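Local coordinates for protein projannalysin (Methanocaldococcus jannaschii, PDB 4JIX) that is the zymogen of a soluble zinc metallopeptidase, a minigluzincin that probably hydrolyses peptide bonds once activated, at residues 66-71 against 105-110; 89-94 against 98-103. The protein carries 1 engineered substitution. One frame throughout, in Å; residues are numbered along the deposited sequence.

Contact 1: residues 66-71 against 105-110; sequences HYIILH and LKIIQK. With ZN (zinc ion), chain C.
The tip of Ile107, CD1, makes the close approaches to residues 66-71, touching two neighbouring side chains. Ile107 CD1 sits 3.8 Å from Ile68 CG1 and 4.0 Å from Tyr67 CD2. The Tyr67 approach is oblique to the ring, at the side of CD2, and the two side chains cross at about a right angle. Ile107 carries CG1 beside its backbone N and continues extended (chi2 165°), which puts CD1 at the far end of the chain, against Tyr67 and Ile68; the nearest CA atoms, Ile68 CA and Ile107 CA, are 9.0 Å apart, so the side chains alone touch. Leu64, one turn before Ile68, also packs on Ile107, and Ile40 from a loop covers Ile68. At the far end of the tyrosine, Tyr67 OH is hydrogen-bonded to Glu104, so a polar bond to the same helix holds the ring in place beside the isoleucine. One turn on from Tyr67 is His71, whose backbone N bonds to Tyr67 O and whose NE2 binds zinc at 2.1 Å. His75 and His83 supply further ligands, together with a water 2.2 Å from the metal; His71 and His75 are the two histidines of the gluzincin HExxH helix. Between the two segments the contact is apolar and buried; Glu104 OE2, just before residues 105-110, adds a polar link between the helices through Tyr67 OH.

Contact 2: residues 89-94 against 98-103; sequences NELRNY and NECDEI
Residues 89-94 begin on helix 85-91 and go on into a turn, nearest helix 97-111 with Leu91 CA 8.9 Å from Cys100 CA and Tyr94 CA 9.2 Å from Glu99 CA. What fills the gap is chiefly the thiol of Cys100. Its SG meets the branched end of Leu91, with CD2 nearest at 3.7 Å and CG and CD1 only slightly farther, so the sulfur rests against the whole fork. Leu91 points at the other helix and has CG anti to its backbone N (chi1 -178°), which sends the fork across. Arg92 starts in the other direction, but its chain bends at chi2 (-53°) and brings the guanidinium back: NH1 comes within 3.5 Å of Cys100 SG, the sulfur lying at the guanidinium edge, near its plane. The two helices, linked by a short turn, follow the zinc-binding helix of the metallopeptidase domain, and residues of that turn take the polar ends on both sides. Arg92 NH1 is hydrogen-bonded to Phe95 O, while Glu99 OE1 accepts from Ser96 N near the start of helix 97-111. Tyr94 keeps its ring turned from the second helix, its hydroxyl bonded to Ser22 OG, while its carbonyl O comes 4.3 Å from Glu99 OE1, a proximity of two acceptors and not a bond. Cys100 also packs against Phe95 and, on its helix 62-78 side, against Tyr67.

Both contacts use helix 97-111, contact 2 near its start and contact 1 toward its end. Contact 1 is buried, joins elements distant in sequence and consists of aliphatic and aromatic carbon alone; contact 2 lies nearer the surface, bridges two consecutive helices and mixes a thiol, a leucine and a charged guanidinium. Their centres are about 11 Å apart, and helix 62-78 ties them together: Tyr67 OH is 3.4 Å from Cys100 CB, and Tyr67 CG is 3.6 Å from Ile103 CG2. Leu70 CD2 in turn packs 3.7 Å from Tyr94 CG. The second subunit packs on Ile107 of contact 1, whereas it does not touch contact 2.

Contact 1: residues 66-71 against 105-110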
loop_
_atom_site.group_PDB
_atom_site.type_symbol
_atom_site.label_atom_id
_atom_site.label_comp_id
_atom_site.label_asym_id
_atom_site.label_seq_id
_atom_site.Cartn_x
_atom_site.Cartn_y
_atom_site.Cartn_z
ATOM N N HIS A 66 7.992 2.386 -10.191
ATOM C CA HIS A 66 7.851 3.528 -11.098
ATOM C C HIS A 66 6.714 4.456 -10.628
ATOM O O HIS A 66 6.894 5.670 -10.592
ATOM C CB HIS A 66 7.585 3.039 -12.540
ATOM C CG HIS A 66 7.241 4.142 -13.497
ATOM N ND1 HIS A 66 5.929 4.539 -13.701
ATOM C CD2 HIS A 66 8.052 4.908 -14.262
ATOM C CE1 HIS A 66 5.983 5.517 -14.592
ATOM N NE2 HIS A 66 7.239 5.782 -14.950
ATOM N N TYR A 67 5.552 3.877 -10.299
ATOM C CA TYR A 67 4.372 4.625 -9.857
ATOM C C TYR A 67 4.640 5.399 -8.557
ATOM O O TYR A 67 4.209 6.551 -8.431
ATOM C CB TYR A 67 3.168 3.677 -9.648
ATOM C CG TYR A 67 1.879 4.425 -9.354
ATOM C CD1 TYR A 67 1.062 4.882 -10.389
ATOM C CD2 TYR A 67 1.501 4.719 -8.043
ATOM C CE1 TYR A 67 -0.101 5.606 -10.128
ATOM C CE2 TYR A 67 0.336 5.440 -7.769
ATOM C CZ TYR A 67 -0.465 5.872 -8.817
ATOM O OH TYR A 67 -1.608 6.594 -8.564
ATOM N N ILE A 68 5.309 4.741 -7.589
ATOM C CA ILE A 68 5.641 5.285 -6.267
ATOM C C ILE A 68 6.599 6.484 -6.434
ATOM O O ILE A 68 6.359 7.539 -5.851
ATOM C CB ILE A 68 6.256 4.156 -5.377
ATOM C CG1 ILE A 68 5.175 3.144 -4.904
ATOM C CG2 ILE A 68 7.037 4.716 -4.184
ATOM C CD1 ILE A 68 5.805 1.749 -4.410
ATOM N N ILE A 69 7.680 6.300 -7.214
ATOM C CA ILE A 69 8.683 7.340 -7.466
ATOM C C ILE A 69 8.031 8.491 -8.238
ATOM O O ILE A 69 8.295 9.650 -7.914
ATOM C CB ILE A 69 9.931 6.768 -8.196
ATOM C CG1 ILE A 69 10.679 5.749 -7.300
ATOM C CG2 ILE A 69 10.887 7.898 -8.643
ATOM C CD1 ILE A 69 11.608 4.761 -8.084
ATOM N N LEU A 70 7.199 8.174 -9.264
ATOM C CA LEU A 70 6.461 9.168 -10.052
ATOM C C LEU A 70 5.617 10.048 -9.131
ATOM O O LEU A 70 5.613 11.264 -9.303
ATOM C CB LEU A 70 5.556 8.493 -11.099
ATOM C CG LEU A 70 4.716 9.409 -12.014
ATOM C CD1 LEU A 70 5.594 10.257 -12.978
ATOM C CD2 LEU A 70 3.687 8.597 -12.811
ATOM N N HIS A 71 4.922 9.446 -8.156
ATOM C CA HIS A 71 4.111 10.212 -7.200
ATOM C C HIS A 71 4.973 11.273 -6.483
ATOM O O HIS A 71 4.607 12.444 -6.463
ATOM C CB HIS A 71 3.439 9.287 -6.151
ATOM C CG HIS A 71 2.535 10.035 -5.205
ATOM N ND1 HIS A 71 1.169 10.094 -5.408
ATOM C CD2 HIS A 71 2.847 10.766 -4.110
ATOM C CE1 HIS A 71 0.685 10.824 -4.409
ATOM N NE2 HIS A 71 1.666 11.284 -3.621
ATOM N N LEU A 105 -4.051 -0.455 -5.904
ATOM C CA LEU A 105 -4.566 -1.667 -5.261
ATOM C C LEU A 105 -3.479 -2.772 -5.212
ATOM O O LEU A 105 -3.393 -3.497 -4.214
ATOM C CB LEU A 105 -5.832 -2.191 -5.954
ATOM C CG LEU A 105 -6.531 -3.346 -5.219
ATOM C CD1 LEU A 105 -7.107 -2.893 -3.877
ATOM C CD2 LEU A 105 -7.563 -4.009 -6.101
ATOM N N LYS A 106 -2.631 -2.866 -6.259
ATOM C CA LYS A 106 -1.532 -3.836 -6.271
ATOM C C LYS A 106 -0.552 -3.529 -5.124
ATOM O O LYS A 106 -0.110 -4.449 -4.435
ATOM C CB LYS A 106 -0.806 -3.845 -7.622
ATOM C CG LYS A 106 -1.651 -4.401 -8.770
ATOM C CD LYS A 106 -0.839 -4.374 -10.068
ATOM C CE LYS A 106 -1.674 -4.731 -11.274
ATOM N NZ LYS A 106 -0.861 -4.674 -12.526
ATOM N N ILE A 107 -0.256 -2.235 -4.900
ATOM C CA ILE A 107 0.622 -1.775 -3.816
ATOM C C ILE A 107 0.010 -2.180 -2.466
ATOM O O ILE A 107 0.678 -2.803 -1.631
ATOM C CB ILE A 107 0.880 -0.251 -3.912
ATOM C CG1 ILE A 107 1.727 0.068 -5.190
ATOM C CG2 ILE A 107 1.570 0.287 -2.611
ATOM C CD1 ILE A 107 1.738 1.595 -5.614
ATOM N N ILE A 108 -1.264 -1.852 -2.263
ATOM C CA ILE A 108 -1.951 -2.184 -1.005
ATOM C C ILE A 108 -1.881 -3.698 -0.748
ATOM O O ILE A 108 -1.537 -4.115 0.361
ATOM C CB ILE A 108 -3.428 -1.666 -1.035
ATOM C CG1 ILE A 108 -3.449 -0.117 -0.981
ATOM C CG2 ILE A 108 -4.255 -2.255 0.131
ATOM C CD1 ILE A 108 -4.736 0.545 -1.407
ATOM N N GLN A 109 -2.160 -4.510 -1.781
ATOM C CA GLN A 109 -2.229 -5.963 -1.643
ATOM C C GLN A 109 -0.847 -6.638 -1.593
ATOM O O GLN A 109 -0.764 -7.819 -1.264
ATOM C CB GLN A 109 -3.178 -6.579 -2.678
ATOM C CG GLN A 109 -4.612 -6.065 -2.352
ATOM C CD GLN A 109 -5.781 -6.572 -3.178
ATOM O OE1 GLN A 109 -6.935 -6.457 -2.759
ATOM N NE2 GLN A 109 -5.538 -7.093 -4.372
ATOM N N LYS A 110 0.231 -5.868 -1.749
ATOM C CA LYS A 110 1.582 -6.369 -1.483
ATOM C C LYS A 110 1.840 -6.284 0.030
ATOM O O LYS A 110 2.765 -6.919 0.533
ATOM C CB LYS A 110 2.647 -5.524 -2.240
ATOM C CG LYS A 110 2.814 -5.875 -3.721
ATOM C CD LYS A 110 3.334 -7.280 -3.992
ATOM C CE LYS A 110 4.812 -7.438 -3.732
ATOM N NZ LYS A 110 5.233 -8.855 -3.900
HETATM ZN ZN ZN C . 1.484 12.726 -2.129
HETATM O O HOH W 1 0.574 11.234 -0.822
#

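Contact 2: residues 89-94 against 98-103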
loop_
_atom_site.group_PDB
_atom_site.type_symbol
_atom_site.label_atom_id
_atom_site.label_comp_id
_atom_site.label_asym_id
_atom_site.label_seq_id
_atom_site.Cartn_x
_atom_site.Cartn_y
_atom_site.Cartn_z
ATOM N N ASN A 89 -3.008 16.892 -13.227
ATOM C CA ASN A 89 -2.597 17.250 -14.592
ATOM C C ASN A 89 -1.304 16.539 -15.015
ATOM O O ASN A 89 -1.228 16.064 -16.150
ATOM C CB ASN A 89 -2.435 18.770 -14.762
ATOM C CG ASN A 89 -3.723 19.565 -14.751
ATOM O OD1 ASN A 89 -3.701 20.790 -14.598
ATOM N ND2 ASN A 89 -4.873 18.898 -14.855
ATOM N N GLU A 90 -0.302 16.454 -14.113
ATOM C CA GLU A 90 0.966 15.773 -14.405
ATOM C C GLU A 90 0.784 14.267 -14.446
ATOM O O GLU A 90 1.297 13.617 -15.355
ATOM C CB GLU A 90 2.064 16.121 -13.384
ATOM C CG GLU A 90 2.432 17.592 -13.317
ATOM C CD GLU A 90 3.103 18.197 -14.537
ATOM O OE1 GLU A 90 3.762 17.453 -15.300
ATOM O OE2 GLU A 90 2.998 19.435 -14.702
ATOM N N LEU A 91 0.046 13.716 -13.468
ATOM C CA LEU A 91 -0.210 12.288 -13.353
ATOM C C LEU A 91 -0.977 11.741 -14.569
ATOM O O LEU A 91 -0.669 10.639 -15.023
ATOM C CB LEU A 91 -0.990 12.004 -12.056
ATOM C CG LEU A 91 -1.327 10.546 -11.719
ATOM C CD1 LEU A 91 -0.063 9.673 -11.668
ATOM C CD2 LEU A 91 -2.072 10.473 -10.387
ATOM N N ARG A 92 -1.927 12.523 -15.114
ATOM C CA ARG A 92 -2.751 12.109 -16.255
ATOM C C ARG A 92 -1.965 11.934 -17.556
ATOM O O ARG A 92 -2.475 11.281 -18.473
ATOM C CB ARG A 92 -3.944 13.061 -16.482
ATOM C CG ARG A 92 -5.075 12.871 -15.462
ATOM C CD ARG A 92 -5.588 11.435 -15.339
ATOM N NE ARG A 92 -6.346 11.279 -14.102
ATOM C CZ ARG A 92 -5.915 10.649 -13.015
ATOM N NH1 ARG A 92 -4.746 10.026 -13.019
ATOM N NH2 ARG A 92 -6.674 10.595 -11.932
ATOM N N ASN A 93 -0.726 12.464 -17.632
ATOM C CA ASN A 93 0.149 12.279 -18.793
ATOM C C ASN A 93 0.748 10.866 -18.763
ATOM O O ASN A 93 1.348 10.435 -19.739
ATOM C CB ASN A 93 1.267 13.340 -18.815
ATOM C CG ASN A 93 0.799 14.747 -19.096
ATOM O OD1 ASN A 93 -0.117 14.990 -19.890
ATOM N ND2 ASN A 93 1.453 15.715 -18.487
ATOM N N TYR A 94 0.586 10.160 -17.631
ATOM C CA TYR A 94 1.123 8.822 -17.422
ATOM C C TYR A 94 0.031 7.780 -17.287
ATOM O O TYR A 94 0.150 6.718 -17.886
ATOM C CB TYR A 94 2.007 8.796 -16.154
ATOM C CG TYR A 94 3.230 9.672 -16.287
ATOM C CD1 TYR A 94 4.428 9.161 -16.780
ATOM C CD2 TYR A 94 3.171 11.033 -15.996
ATOM C CE1 TYR A 94 5.548 9.976 -16.949
ATOM C CE2 TYR A 94 4.276 11.863 -16.186
ATOM C CZ TYR A 94 5.465 11.328 -16.653
ATOM O OH TYR A 94 6.559 12.144 -16.816
ATOM N N ASN A 98 -8.529 5.166 -13.624
ATOM C CA ASN A 98 -8.725 3.716 -13.516
ATOM C C ASN A 98 -7.399 2.968 -13.393
ATOM O O ASN A 98 -7.293 2.085 -12.547
ATOM C CB ASN A 98 -9.536 3.182 -14.694
ATOM C CG ASN A 98 -11.001 3.574 -14.628
ATOM O OD1 ASN A 98 -11.531 3.994 -13.588
ATOM N ND2 ASN A 98 -11.692 3.463 -15.747
ATOM N N GLU A 99 -6.388 3.335 -14.213
ATOM C CA GLU A 99 -5.043 2.755 -14.164
ATOM C C GLU A 99 -4.375 3.041 -12.816
ATOM O O GLU A 99 -3.705 2.158 -12.287
ATOM C CB GLU A 99 -4.175 3.287 -15.308
ATOM C CG GLU A 99 -4.553 2.670 -16.641
ATOM C CD GLU A 99 -3.896 3.268 -17.869
ATOM O OE1 GLU A 99 -3.440 4.432 -17.805
ATOM O OE2 GLU A 99 -3.886 2.583 -18.915
ATOM N N CYS A 100 -4.569 4.253 -12.257
ATOM C CA CYS A 100 -4.024 4.620 -10.945
ATOM C C CYS A 100 -4.646 3.760 -9.849
ATOM O O CYS A 100 -3.924 3.276 -8.986
ATOM C CB CYS A 100 -4.229 6.104 -10.656
ATOM S SG CYS A 100 -3.180 7.189 -11.642
ATOM N N ASP A 101 -5.977 3.571 -9.882
ATOM C CA ASP A 101 -6.694 2.746 -8.891
ATOM C C ASP A 101 -6.164 1.310 -8.914
ATOM O O ASP A 101 -5.972 0.707 -7.853
ATOM C CB ASP A 101 -8.213 2.759 -9.165
ATOM C CG ASP A 101 -8.896 4.083 -8.880
ATOM O OD1 ASP A 101 -8.280 4.941 -8.213
ATOM O OD2 ASP A 101 -10.071 4.232 -9.261
ATOM N N GLU A 102 -5.900 0.786 -10.131
ATOM C CA GLU A 102 -5.379 -0.574 -10.346
ATOM C C GLU A 102 -4.007 -0.779 -9.737
ATOM O O GLU A 102 -3.798 -1.773 -9.045
ATOM C CB GLU A 102 -5.262 -0.886 -11.842
ATOM C CG GLU A 102 -6.549 -1.202 -12.551
ATOM C CD GLU A 102 -6.207 -1.726 -13.930
ATOM O OE1 GLU A 102 -5.780 -0.914 -14.785
ATOM O OE2 GLU A 102 -6.213 -2.965 -14.100
ATOM N N ILE A 103 -3.066 0.138 -10.015
ATOM C CA ILE A 103 -1.698 0.052 -9.500
ATOM C C ILE A 103 -1.694 0.246 -7.972
ATOM O O ILE A 103 -0.993 -0.472 -7.248
ATOM C CB ILE A 103 -0.760 1.053 -10.222
ATOM C CG1 ILE A 103 -0.667 0.681 -11.734
ATOM C CG2 ILE A 103 0.655 1.056 -9.567
ATOM C CD1 ILE A 103 -0.112 1.784 -12.661
#